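Local coordinates for protein endo-beta-mannanase (Opitutaceae bacterium TAV5, PDB 7BOB) that probably removes mannose units from the ends of beta-1,4-linked mannosides, as a homotrimeric exo-beta-1,4-mannosidase of glycosyl hydrolase family 5, at residues N119-P124 with D158-C163; A166-V171 with Y394-H399; H240-P245 with L279-T284; P258-L263 with D296-A301. All blocks are in the same frame, centred on the assembly; numbering follows the deposited sequence.

Interaction 1: residues N119-P124 with D158-C163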
loop_
_atom_site.group_PDB
_atom_site.type_symbol
_atom_site.label_atom_id
_atom_site.label_comp_id
_atom_site.label_asym_id
_atom_site.label_seq_id
_atom_site.Cartn_x
_atom_site.Cartn_y
_atom_site.Cartn_z
ATOM N N ASN A 119 -9.617 -16.903 13.069
ATOM C CA ASN A 119 -8.641 -16.037 13.694
ATOM C C ASN A 119 -8.434 -16.448 15.144
ATOM O O ASN A 119 -9.397 -16.499 15.915
ATOM C CB ASN A 119 -9.126 -14.594 13.614
ATOM C CG ASN A 119 -8.151 -13.615 14.261
ATOM O OD1 ASN A 119 -8.105 -13.488 15.484
ATOM N ND2 ASN A 119 -7.367 -12.921 13.435
ATOM N N LEU A 120 -7.171 -16.706 15.516
ATOM C CA LEU A 120 -6.865 -17.225 16.849
ATOM C C LEU A 120 -7.505 -16.383 17.949
ATOM O O LEU A 120 -7.958 -16.918 18.966
ATOM C CB LEU A 120 -5.343 -17.298 17.064
ATOM C CG LEU A 120 -4.904 -17.777 18.464
ATOM C CD1 LEU A 120 -4.966 -19.293 18.564
ATOM C CD2 LEU A 120 -3.513 -17.261 18.892
ATOM N N PHE A 121 -7.577 -15.067 17.754
ATOM C CA PHE A 121 -7.983 -14.169 18.827
ATOM C C PHE A 121 -9.479 -13.880 18.860
ATOM O O PHE A 121 -10.027 -13.614 19.938
ATOM C CB PHE A 121 -7.233 -12.834 18.703
ATOM C CG PHE A 121 -5.731 -12.966 18.744
ATOM C CD1 PHE A 121 -5.098 -13.539 19.844
ATOM C CD2 PHE A 121 -4.952 -12.505 17.687
ATOM C CE1 PHE A 121 -3.708 -13.649 19.893
ATOM C CE2 PHE A 121 -3.563 -12.600 17.727
ATOM C CZ PHE A 121 -2.936 -13.177 18.836
ATOM N N SER A 122 -10.150 -13.882 17.710
ATOM C CA SER A 122 -11.518 -13.390 17.622
ATOM C C SER A 122 -12.548 -14.464 17.339
ATOM O O SER A 122 -13.725 -14.266 17.659
ATOM C CB SER A 122 -11.624 -12.348 16.509
ATOM O OG SER A 122 -11.159 -12.948 15.318
ATOM N N ASP A 123 -12.153 -15.553 16.693
ATOM C CA ASP A 123 -13.113 -16.591 16.354
ATOM C C ASP A 123 -13.749 -17.163 17.623
ATOM O O ASP A 123 -13.023 -17.546 18.553
ATOM C CB ASP A 123 -12.462 -17.723 15.567
ATOM C CG ASP A 123 -13.451 -18.810 15.254
ATOM O OD1 ASP A 123 -14.473 -18.467 14.629
ATOM O OD2 ASP A 123 -13.249 -19.975 15.658
ATOM N N PRO A 124 -15.085 -17.225 17.705
ATOM C CA PRO A 124 -15.716 -17.720 18.948
ATOM C C PRO A 124 -15.264 -19.117 19.342
ATOM O O PRO A 124 -14.955 -19.367 20.520
ATOM C CB PRO A 124 -17.214 -17.658 18.613
ATOM C CG PRO A 124 -17.306 -16.506 17.610
ATOM C CD PRO A 124 -16.075 -16.670 16.755
ATOM N N ASP A 158 2.447 -11.841 19.109
ATOM C CA ASP A 158 2.328 -10.590 18.388
ATOM C C ASP A 158 2.917 -10.652 16.983
ATOM O O ASP A 158 2.772 -9.687 16.232
ATOM C CB ASP A 158 3.019 -9.499 19.190
ATOM C CG ASP A 158 4.491 -9.781 19.368
ATOM O OD1 ASP A 158 4.842 -10.778 19.988
ATOM O OD2 ASP A 158 5.318 -9.029 18.858
ATOM N N ALA A 159 3.624 -11.721 16.636
ATOM C CA ALA A 159 4.148 -11.915 15.293
ATOM C C ALA A 159 3.142 -12.583 14.368
ATOM O O ALA A 159 3.394 -12.670 13.162
ATOM C CB ALA A 159 5.419 -12.770 15.347
ATOM N N LEU A 160 2.032 -13.072 14.920
ATOM C CA LEU A 160 1.072 -13.853 14.166
ATOM C C LEU A 160 0.317 -12.969 13.172
ATOM O O LEU A 160 -0.085 -11.849 13.515
ATOM C CB LEU A 160 0.074 -14.510 15.112
ATOM C CG LEU A 160 0.591 -15.703 15.915
ATOM C CD1 LEU A 160 -0.378 -16.028 17.042
ATOM C CD2 LEU A 160 0.836 -16.907 15.005
ATOM N N PRO A 161 0.081 -13.454 11.953
ATOM C CA PRO A 161 -0.791 -12.698 11.033
ATOM C C PRO A 161 -2.131 -12.377 11.661
ATOM O O PRO A 161 -2.752 -11.371 11.302
ATOM C CB PRO A 161 -0.968 -13.634 9.822
ATOM C CG PRO A 161 -0.143 -14.843 10.078
ATOM C CD PRO A 161 0.325 -14.837 11.518
ATOM N N ASP A 162 -2.582 -13.208 12.611
ATOM C CA ASP A 162 -3.880 -13.007 13.255
ATOM C C ASP A 162 -3.985 -11.652 13.942
ATOM O O ASP A 162 -5.100 -11.140 14.112
ATOM C CB ASP A 162 -4.149 -14.121 14.278
ATOM C CG ASP A 162 -3.942 -15.508 13.704
ATOM O OD1 ASP A 162 -2.797 -15.803 13.299
ATOM O OD2 ASP A 162 -4.924 -16.302 13.668
ATOM N N CYS A 163 -2.849 -11.069 14.372
ATOM C CA CYS A 163 -2.838 -9.738 15.001
ATOM C C CYS A 163 -3.324 -8.618 14.078
ATOM O O CYS A 163 -3.838 -7.601 14.562
ATOM C CB CYS A 163 -1.431 -9.381 15.461
ATOM S SG CYS A 163 -0.818 -10.541 16.671
#

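Interaction 2: residues A166-V171 with Y394-H399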
loop_
_atom_site.group_PDB
_atom_site.type_symbol
_atom_site.label_atom_id
_atom_site.label_comp_id
_atom_site.label_asym_id
_atom_site.label_seq_id
_atom_site.Cartn_x
_atom_site.Cartn_y
_atom_site.Cartn_z
ATOM N N ALA A 166 -7.386 -9.112 13.843
ATOM C CA ALA A 166 -8.180 -8.908 15.042
ATOM C C ALA A 166 -7.960 -7.497 15.556
ATOM O O ALA A 166 -6.845 -6.977 15.491
ATOM C CB ALA A 166 -7.805 -9.910 16.123
ATOM N N THR A 167 -9.018 -6.886 16.079
ATOM C CA THR A 167 -8.865 -5.570 16.671
ATOM C C THR A 167 -8.041 -5.660 17.957
ATOM O O THR A 167 -7.993 -6.715 18.603
ATOM C CB THR A 167 -10.222 -4.960 16.990
ATOM O OG1 THR A 167 -10.849 -5.753 18.009
ATOM C CG2 THR A 167 -11.123 -4.890 15.718
ATOM N N PRO A 168 -7.365 -4.567 18.339
ATOM C CA PRO A 168 -6.750 -4.513 19.673
ATOM C C PRO A 168 -7.707 -4.900 20.797
ATOM O O PRO A 168 -7.302 -5.594 21.735
ATOM C CB PRO A 168 -6.298 -3.049 19.787
ATOM C CG PRO A 168 -6.072 -2.600 18.369
ATOM C CD PRO A 168 -7.120 -3.342 17.550
ATOM N N ALA A 169 -8.965 -4.453 20.738
ATOM C CA ALA A 169 -9.938 -4.850 21.750
ATOM C C ALA A 169 -10.080 -6.370 21.818
ATOM O O ALA A 169 -10.205 -6.944 22.914
ATOM C CB ALA A 169 -11.296 -4.198 21.459
ATOM N N GLN A 170 -10.053 -7.041 20.657
ATOM C CA GLN A 170 -10.204 -8.492 20.632
ATOM C C GLN A 170 -8.959 -9.205 21.159
ATOM O O GLN A 170 -9.070 -10.261 21.800
ATOM C CB GLN A 170 -10.526 -8.962 19.211
ATOM C CG GLN A 170 -11.989 -8.803 18.813
ATOM C CD GLN A 170 -12.182 -8.912 17.323
ATOM O OE1 GLN A 170 -11.292 -8.572 16.543
ATOM N NE2 GLN A 170 -13.358 -9.362 16.912
ATOM N N VAL A 171 -7.766 -8.677 20.858
ATOM C CA VAL A 171 -6.542 -9.239 21.423
ATOM C C VAL A 171 -6.525 -9.054 22.930
ATOM O O VAL A 171 -6.153 -9.968 23.679
ATOM C CB VAL A 171 -5.297 -8.601 20.777
ATOM C CG1 VAL A 171 -4.022 -8.958 21.576
ATOM C CG2 VAL A 171 -5.177 -9.002 19.303
ATOM N N TYR A 394 -0.083 3.864 20.420
ATOM C CA TYR A 394 -0.576 2.937 19.415
ATOM C C TYR A 394 -1.765 3.558 18.708
ATOM O O TYR A 394 -2.619 4.183 19.343
ATOM C CB TYR A 394 -0.962 1.593 20.055
ATOM C CG TYR A 394 0.197 0.960 20.804
ATOM C CD1 TYR A 394 1.093 0.114 20.149
ATOM C CD2 TYR A 394 0.404 1.212 22.157
ATOM C CE1 TYR A 394 2.163 -0.465 20.817
ATOM C CE2 TYR A 394 1.481 0.637 22.845
ATOM C CZ TYR A 394 2.351 -0.194 22.167
ATOM O OH TYR A 394 3.420 -0.748 22.820
ATOM N N HIS A 395 -1.822 3.378 17.392
ATOM C CA HIS A 395 -2.787 4.108 16.577
ATOM C C HIS A 395 -4.061 3.329 16.259
ATOM O O HIS A 395 -5.108 3.953 16.072
ATOM C CB HIS A 395 -2.137 4.552 15.260
ATOM C CG HIS A 395 -1.621 3.415 14.429
ATOM N ND1 HIS A 395 -0.584 2.600 14.845
ATOM C CD2 HIS A 395 -2.003 2.945 13.217
ATOM C CE1 HIS A 395 -0.336 1.698 13.913
ATOM N NE2 HIS A 395 -1.197 1.871 12.926
ATOM N N ARG A 396 -4.026 1.996 16.179
ATOM C CA ARG A 396 -5.206 1.274 15.691
ATOM C C ARG A 396 -6.387 1.494 16.629
ATOM O O ARG A 396 -6.289 1.231 17.829
ATOM C CB ARG A 396 -4.896 -0.211 15.534
ATOM C CG ARG A 396 -3.872 -0.469 14.453
ATOM C CD ARG A 396 -3.359 -1.890 14.521
ATOM N NE ARG A 396 -4.414 -2.864 14.233
ATOM C CZ ARG A 396 -4.264 -4.184 14.350
ATOM N NH1 ARG A 396 -3.094 -4.689 14.734
ATOM N NH2 ARG A 396 -5.275 -5.009 14.085
ATOM N N ASN A 397 -7.473 2.053 16.086
ATOM C CA ASN A 397 -8.733 2.256 16.809
ATOM C C ASN A 397 -8.564 3.129 18.051
ATOM O O ASN A 397 -9.342 3.030 19.007
ATOM C CB ASN A 397 -9.370 0.913 17.170
ATOM C CG ASN A 397 -9.802 0.152 15.941
ATOM O OD1 ASN A 397 -10.282 0.747 14.973
ATOM N ND2 ASN A 397 -9.606 -1.161 15.951
ATOM N N ASN A 398 -7.553 3.997 18.036
ATOM C CA ASN A 398 -7.273 4.931 19.126
ATOM C C ASN A 398 -7.795 6.310 18.719
ATOM O O ASN A 398 -7.137 7.042 17.973
ATOM C CB ASN A 398 -5.784 4.977 19.421
ATOM C CG ASN A 398 -5.481 5.741 20.695
ATOM O OD1 ASN A 398 -6.300 6.550 21.138
ATOM N ND2 ASN A 398 -4.312 5.489 21.294
ATOM N N HIS A 399 -8.970 6.669 19.224
ATOM C CA HIS A 399 -9.639 7.904 18.844
ATOM C C HIS A 399 -9.101 9.120 19.581
ATOM O O HIS A 399 -9.554 10.240 19.309
ATOM C CB HIS A 399 -11.141 7.753 19.075
ATOM C CG HIS A 399 -11.735 6.588 18.340
ATOM N ND1 HIS A 399 -12.437 5.584 18.974
ATOM C CD2 HIS A 399 -11.709 6.257 17.026
ATOM C CE1 HIS A 399 -12.824 4.689 18.081
ATOM N NE2 HIS A 399 -12.396 5.074 16.891
HETATM O O HOH W 1 -10.101 -2.322 18.774
#

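Interaction 3: residues H240-P245 with L279-T284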
loop_
_atom_site.group_PDB
_atom_site.type_symbol
_atom_site.label_atom_id
_atom_site.label_comp_id
_atom_site.label_asym_id
_atom_site.label_seq_id
_atom_site.Cartn_x
_atom_site.Cartn_y
_atom_site.Cartn_z
ATOM N N HIS A 240 12.331 -9.972 23.364
ATOM C CA HIS A 240 13.151 -10.822 22.510
ATOM C C HIS A 240 13.964 -9.918 21.603
ATOM O O HIS A 240 13.451 -8.912 21.110
ATOM C CB HIS A 240 12.310 -11.730 21.598
ATOM C CG HIS A 240 11.417 -12.689 22.317
ATOM N ND1 HIS A 240 10.607 -13.584 21.646
ATOM C CD2 HIS A 240 11.208 -12.906 23.636
ATOM C CE1 HIS A 240 9.931 -14.308 22.522
ATOM N NE2 HIS A 240 10.277 -13.918 23.737
ATOM N N GLY A 241 15.198 -10.292 21.320
ATOM C CA GLY A 241 15.924 -9.426 20.421
ATOM C C GLY A 241 17.145 -10.067 19.824
ATOM O O GLY A 241 17.843 -10.853 20.481
ATOM N N TYR A 242 17.385 -9.739 18.566
ATOM C CA TYR A 242 18.468 -10.284 17.770
ATOM C C TYR A 242 19.107 -9.162 16.971
ATOM O O TYR A 242 18.476 -8.126 16.735
ATOM C CB TYR A 242 17.936 -11.366 16.831
ATOM C CG TYR A 242 17.215 -12.463 17.549
ATOM C CD1 TYR A 242 15.856 -12.355 17.861
ATOM C CD2 TYR A 242 17.896 -13.620 17.920
ATOM C CE1 TYR A 242 15.186 -13.422 18.544
ATOM C CE2 TYR A 242 17.247 -14.658 18.578
ATOM C CZ TYR A 242 15.897 -14.561 18.885
ATOM O OH TYR A 242 15.282 -15.622 19.543
ATOM N N PRO A 243 20.352 -9.343 16.526
ATOM C CA PRO A 243 21.069 -8.269 15.804
ATOM C C PRO A 243 20.814 -8.167 14.301
ATOM O O PRO A 243 21.366 -7.259 13.672
ATOM C CB PRO A 243 22.540 -8.626 16.067
ATOM C CG PRO A 243 22.544 -10.144 16.234
ATOM C CD PRO A 243 21.229 -10.478 16.885
ATOM N N VAL A 244 19.993 -9.032 13.709
ATOM C CA VAL A 244 19.749 -9.053 12.259
ATOM C C VAL A 244 19.315 -7.661 11.814
ATOM O O VAL A 244 18.327 -7.118 12.332
ATOM C CB VAL A 244 18.700 -10.121 11.882
ATOM C CG1 VAL A 244 18.556 -10.250 10.368
ATOM C CG2 VAL A 244 19.071 -11.472 12.479
ATOM N N PRO A 245 20.049 -7.018 10.911
ATOM C CA PRO A 245 19.720 -5.618 10.590
ATOM C C PRO A 245 18.283 -5.401 10.126
ATOM O O PRO A 245 17.640 -4.453 10.591
ATOM C CB PRO A 245 20.748 -5.273 9.505
ATOM C CG PRO A 245 21.925 -6.095 9.861
ATOM C CD PRO A 245 21.348 -7.422 10.346
ATOM N N LEU A 279 14.329 -10.936 29.652
ATOM C CA LEU A 279 14.940 -11.103 28.334
ATOM C C LEU A 279 14.751 -12.560 27.950
ATOM O O LEU A 279 15.641 -13.400 28.111
ATOM C CB LEU A 279 16.413 -10.711 28.338
ATOM C CG LEU A 279 17.072 -10.682 26.954
ATOM C CD1 LEU A 279 16.381 -9.666 26.063
ATOM C CD2 LEU A 279 18.586 -10.403 27.008
ATOM N N GLN A 280 13.552 -12.861 27.439
ATOM C CA GLN A 280 13.114 -14.244 27.270
ATOM C C GLN A 280 13.776 -14.942 26.093
ATOM O O GLN A 280 13.777 -16.184 26.033
ATOM C CB GLN A 280 11.606 -14.274 27.097
ATOM C CG GLN A 280 10.981 -15.661 27.167
ATOM C CD GLN A 280 9.514 -15.578 26.917
ATOM O OE1 GLN A 280 9.081 -14.912 25.971
ATOM N NE2 GLN A 280 8.726 -16.220 27.772
ATOM N N GLU A 281 14.337 -14.170 25.165
ATOM C CA GLU A 281 15.030 -14.686 23.991
ATOM C C GLU A 281 16.078 -13.659 23.610
ATOM O O GLU A 281 15.740 -12.491 23.393
ATOM C CB GLU A 281 14.103 -14.873 22.782
ATOM C CG GLU A 281 13.203 -16.078 22.758
ATOM C CD GLU A 281 12.401 -16.125 21.440
ATOM O OE1 GLU A 281 12.863 -15.533 20.426
ATOM O OE2 GLU A 281 11.301 -16.710 21.433
ATOM N N PHE A 282 17.324 -14.098 23.480
ATOM C CA PHE A 282 18.323 -13.274 22.838
ATOM C C PHE A 282 19.290 -14.210 22.141
ATOM O O PHE A 282 19.475 -15.351 22.568
ATOM C CB PHE A 282 19.039 -12.371 23.852
ATOM C CG PHE A 282 20.012 -13.106 24.693
ATOM C CD1 PHE A 282 19.579 -13.859 25.777
ATOM C CD2 PHE A 282 21.362 -13.097 24.369
ATOM C CE1 PHE A 282 20.495 -14.563 26.553
ATOM C CE2 PHE A 282 22.277 -13.803 25.129
ATOM C CZ PHE A 282 21.845 -14.534 26.228
ATOM N N GLY A 283 19.890 -13.739 21.058
ATOM C CA GLY A 283 20.790 -14.598 20.311
ATOM C C GLY A 283 21.642 -13.779 19.379
ATOM O O GLY A 283 21.367 -12.601 19.143
ATOM N N THR A 284 22.703 -14.405 18.876
ATOM C CA THR A 284 23.522 -13.718 17.886
ATOM C C THR A 284 23.163 -14.084 16.460
ATOM O O THR A 284 23.540 -13.345 15.548
ATOM C CB THR A 284 25.015 -14.009 18.083
ATOM O OG1 THR A 284 25.231 -15.423 18.005
ATOM C CG2 THR A 284 25.513 -13.452 19.426
HETATM O O HOH W 2 20.624 -10.252 20.799
#

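Interaction 4: residues P258-L263 with D296-A301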
loop_
_atom_site.group_PDB
_atom_site.type_symbol
_atom_site.label_atom_id
_atom_site.label_comp_id
_atom_site.label_asym_id
_atom_site.label_seq_id
_atom_site.Cartn_x
_atom_site.Cartn_y
_atom_site.Cartn_z
ATOM N N PRO A 258 27.791 -0.273 17.307
ATOM C CA PRO A 258 27.113 0.279 18.500
ATOM C C PRO A 258 25.603 0.536 18.326
ATOM O O PRO A 258 24.857 0.425 19.312
ATOM C CB PRO A 258 27.866 1.598 18.746
ATOM C CG PRO A 258 29.203 1.412 18.085
ATOM C CD PRO A 258 29.008 0.476 16.936
ATOM N N LEU A 259 25.132 0.935 17.133
ATOM C CA LEU A 259 23.680 1.047 16.915
ATOM C C LEU A 259 22.989 -0.294 17.142
ATOM O O LEU A 259 22.074 -0.404 17.965
ATOM C CB LEU A 259 23.364 1.575 15.503
ATOM C CG LEU A 259 21.882 1.861 15.115
ATOM C CD1 LEU A 259 21.092 0.591 14.720
ATOM C CD2 LEU A 259 21.111 2.586 16.210
ATOM N N THR A 260 23.411 -1.326 16.408
ATOM C CA THR A 260 22.850 -2.658 16.598
ATOM C C THR A 260 22.897 -3.070 18.070
ATOM O O THR A 260 21.892 -3.536 18.626
ATOM C CB THR A 260 23.601 -3.687 15.748
ATOM O OG1 THR A 260 23.530 -3.337 14.362
ATOM C CG2 THR A 260 23.013 -5.094 15.949
ATOM N N ARG A 261 24.055 -2.874 18.724
ATOM C CA ARG A 261 24.187 -3.236 20.141
ATOM C C ARG A 261 23.250 -2.437 21.032
ATOM O O ARG A 261 22.883 -2.915 22.103
ATOM C CB ARG A 261 25.620 -3.030 20.650
ATOM C CG ARG A 261 26.654 -3.923 19.991
ATOM C CD ARG A 261 28.054 -3.416 20.276
ATOM N NE ARG A 261 29.081 -4.332 19.786
ATOM C CZ ARG A 261 30.331 -4.378 20.245
ATOM N NH1 ARG A 261 30.724 -3.545 21.210
ATOM N NH2 ARG A 261 31.189 -5.251 19.726
ATOM N N SER A 262 22.835 -1.245 20.622
ATOM C CA SER A 262 21.938 -0.524 21.511
ATOM C C SER A 262 20.472 -0.957 21.384
ATOM O O SER A 262 19.642 -0.512 22.184
ATOM C CB SER A 262 22.055 0.974 21.250
ATOM O OG SER A 262 21.458 1.305 19.995
ATOM N N LEU A 263 20.126 -1.804 20.414
ATOM C CA LEU A 263 18.712 -2.084 20.153
ATOM C C LEU A 263 18.062 -2.835 21.313
ATOM O O LEU A 263 17.053 -2.391 21.880
ATOM C CB LEU A 263 18.573 -2.892 18.864
ATOM C CG LEU A 263 18.943 -2.149 17.588
ATOM C CD1 LEU A 263 19.165 -3.176 16.469
ATOM C CD2 LEU A 263 17.828 -1.170 17.239
ATOM N N ASP A 296 31.389 -12.698 20.511
ATOM C CA ASP A 296 31.900 -12.543 21.872
ATOM C C ASP A 296 31.854 -11.078 22.316
ATOM O O ASP A 296 31.351 -10.756 23.403
ATOM C CB ASP A 296 33.313 -13.135 21.921
ATOM C CG ASP A 296 34.068 -12.769 23.151
ATOM O OD1 ASP A 296 33.633 -13.124 24.258
ATOM O OD2 ASP A 296 35.117 -12.133 22.997
ATOM N N ALA A 297 32.333 -10.169 21.463
ATOM C CA ALA A 297 32.290 -8.745 21.807
ATOM C C ALA A 297 30.853 -8.240 21.890
ATOM O O ALA A 297 30.524 -7.425 22.767
ATOM C CB ALA A 297 33.081 -7.923 20.786
ATOM N N TYR A 298 29.976 -8.725 20.994
ATOM C CA TYR A 298 28.577 -8.319 21.037
ATOM C C TYR A 298 27.943 -8.697 22.366
ATOM O O TYR A 298 27.261 -7.880 23.001
ATOM C CB TYR A 298 27.812 -8.962 19.871
ATOM C CG TYR A 298 26.314 -8.778 19.928
ATOM C CD1 TYR A 298 25.723 -7.598 19.482
ATOM C CD2 TYR A 298 25.486 -9.793 20.399
ATOM C CE1 TYR A 298 24.350 -7.421 19.518
ATOM C CE2 TYR A 298 24.095 -9.638 20.423
ATOM C CZ TYR A 298 23.537 -8.451 19.988
ATOM O OH TYR A 298 22.170 -8.285 20.029
ATOM N N LEU A 299 28.155 -9.941 22.798
ATOM C CA LEU A 299 27.539 -10.391 24.035
ATOM C C LEU A 299 28.071 -9.604 25.219
ATOM O O LEU A 299 27.297 -9.217 26.106
ATOM C CB LEU A 299 27.765 -11.890 24.223
ATOM C CG LEU A 299 27.041 -12.769 23.192
ATOM C CD1 LEU A 299 27.374 -14.226 23.408
ATOM C CD2 LEU A 299 25.534 -12.552 23.220
ATOM N N ARG A 300 29.382 -9.312 25.225
ATOM C CA ARG A 300 29.951 -8.551 26.332
ATOM C C ARG A 300 29.397 -7.139 26.393
ATOM O O ARG A 300 29.479 -6.502 27.450
ATOM C CB ARG A 300 31.490 -8.525 26.248
ATOM C CG ARG A 300 32.074 -9.854 26.763
ATOM C CD ARG A 300 33.410 -10.216 26.123
ATOM N NE ARG A 300 33.813 -11.555 26.545
ATOM C CZ ARG A 300 34.227 -11.861 27.779
ATOM N NH1 ARG A 300 34.307 -10.918 28.705
ATOM N NH2 ARG A 300 34.551 -13.111 28.092
ATOM N N ALA A 301 28.837 -6.628 25.292
ATOM C CA ALA A 301 28.177 -5.335 25.380
ATOM C C ALA A 301 26.704 -5.473 25.780
ATOM O O ALA A 301 26.243 -4.813 26.719
ATOM C CB ALA A 301 28.307 -4.584 24.047
HETATM O O HOH W 3 20.709 -5.588 20.118
#

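Interaction 1: residues N119-P124 with D158-C163
Asn119 and Asp162 bring their CA atoms to 5.7 Å of each other, where the loop before helix 124-141 passes the start of the short helix 162-165. Two hydrogen bonds join the segments. In one, the Asn119 side chain reaches the backbone of Asp162. Asn119 ND2 donates to Asp162 O at 3.0 Å, onto a lone pair in the carbonyl plane. In the other, the Asp162 side chain reaches back to the loop. Leu120 N donates to Asp162 OD2 at 2.9 Å, almost straight at 177°, on the anti side and 26° out of the carboxylate plane. The Asn119 and Asp162 side chains slide past each other in opposite directions.

Asn119 also orders its own loop. Its CG is anti to the backbone N (chi1 180°). Asn119 OD1 turns back over the loop and accepts from Phe121 N at 2.8 Å and Ser122 N at 3.0 Å, from opposite faces of the amide. These bonds form an Asx turn and an Asx motif.

The apolar part lies beside this polar pair. The Phe121 ring stands at about a right angle to the Asp162 carboxylate, with Asp162 O and Cys163 N in plane at its edge. Cys163 SG approaches obliquely, 3.6 Å from Phe121 CE2, a sulfur-aromatic contact. Leu120 CD2 meets Leu160 CD1 at 3.8 Å. Trp174 of helix 168-183 packs edge-to-face on Phe121.

Both polar groups of the Asn119 amide are engaged. ND2 bonds across and OD1 within the loop. Asn119 probably sets the turn and, with the Leu120 N bond, holds it against the helix start.

Interaction 2: residues A166-V171 with Y394-H399
Pro168 and Arg396 form the tight part of this contact. The proline ring lies against the base of the arginine, with Pro168 CG 3.9 Å from Arg396 CB. Further along, Pro168 CD sits over one face of the guanidinium. The arginine chain bends at chi3 (65°), which brings its head back past the proline toward the backbone of Ala166. There Arg396 NH2 is 2.9 Å from Ala166 O. The hydrogen bonds of the head go to Asp203 O from NH1 and to Cys163 O from NH2.

The looser side is at Asn397, which is exposed. Asn397 ND2 lies 3.7 Å from Pro168 CD, and the side chain crosses that of Thr167 at about a right angle. A water links the segments here. It accepts from Ala169 N at 3.1 Å, and weakly from Asn397 ND2. Two residues on, His399 O accepts from His327 NE2 of the second subunit.

Each segment has its own local scaffold. His395 to Asn398 make a type II beta turn. Thr167 N donates to Gln170 OE1 at 2.9 Å, and Gln170 N donates back to Thr167 OG1 at 3.1 Å. This reciprocal pair is a capping box, the classic N-terminal start of an alpha-helix, here helix 168-183.

Interaction 3: residues H240-P245 with L279-T284
His240 and Glu281 sit side by side on parallel neighbouring strands, 237-241 and 277-282. Between the segments the backbone bond is Gly241 N to Glu281 O, 3.1 Å; Gln280 continues the pairing to Met239. At the strand ends, a water donates to both Gly241 O and Gly283 O.

His240 and Glu281 stack, with ring and carboxylate planes 24° apart. Glu281 CG lies 3.6 Å from the centroid of the His240 ring, squarely over one face, in a CH-pi contact.

Side-chain hydrogen bonds fix both groups. His240 NE2 donates to Gln280 OE1 at 2.7 Å, in the ring plane and onto a lone pair of the amide. His240 ND1 is hydrogen-bonded to Glu156 OE2. Tyr242 OH donates to Glu281 OE1 at 2.6 Å, on the anti side and 33° out of the carboxylate plane. Glu281 OE2 forms a salt bridge with Arg58.

Beyond the strands, Pro243 CD lies 3.1 Å from the carbonyl oxygen Gly283 O.

Family 5 barrels carry two catalytic glutamates at the C-terminal ends of strands four and seven; the places of Glu156 and Glu281 are consistent with this. The histidine face, tyrosine hydroxyl and arginine together probably restrict how the Glu281 carboxylate can turn.

Interaction 4: residues P258-L263 with D296-A301
Arg261 and Tyr298 slide past each other in opposite directions between two outer helices of the (beta/alpha)8 barrel. Helix 258-272 follows strand 237-241, and helix 292-309 follows strand 277-282. The short segments cross at -48°, with their axes 10.1 Å apart at closest approach.

The arginine chain is extended from CG to NE and runs obliquely onto the partner helix. Arg261 CG touches Tyr298 CD1 at 3.8 Å, near the base of the ring. The guanidinium then settles over the helix backbone, with Ala297 O above one face, offset toward the rim. Ala297 CB is 3.4 Å from Arg261 NH2, and Ala301 CB is 3.9 Å from Arg261 NH1. The guanidinium and tyrosine planes are 69° apart, so these flat groups do not stack. Arg261 NE donates to Leu255 O, in the loop before its own helix.

Tyr298 points the other way. With its CG anti to the backbone N (chi1 171°), the ring reaches back toward helix 258-272. Thr260 CG2 approaches the ring obliquely, 4.5 Å from Tyr298 CE1. No direct hydrogen bond joins the segments. Instead one water donates to both Thr260 O, at 2.8 Å, and Tyr298 OH, at 3.1 Å.

Overall arrangement
From the N terminus, interaction 1 closes first, over a loop that holds helix 124-141 and strand 151-154. Interaction 2 opens just after it, on helix 168-183, and closes far later, after strand 385-389. It thus ties the barrel to the region that follows it. Interactions 3 and 4 both fall within its span. These two cross: their segments alternate along the chain, joining adjacent strands and the helices outside them. They also touch, through Pro243 on Thr260 and Thr284 on Tyr298. Interactions 1 and 2 touch as well, their centres 13 Å apart. Interactions 1 and 4 lie on opposite sides of the chain's centre.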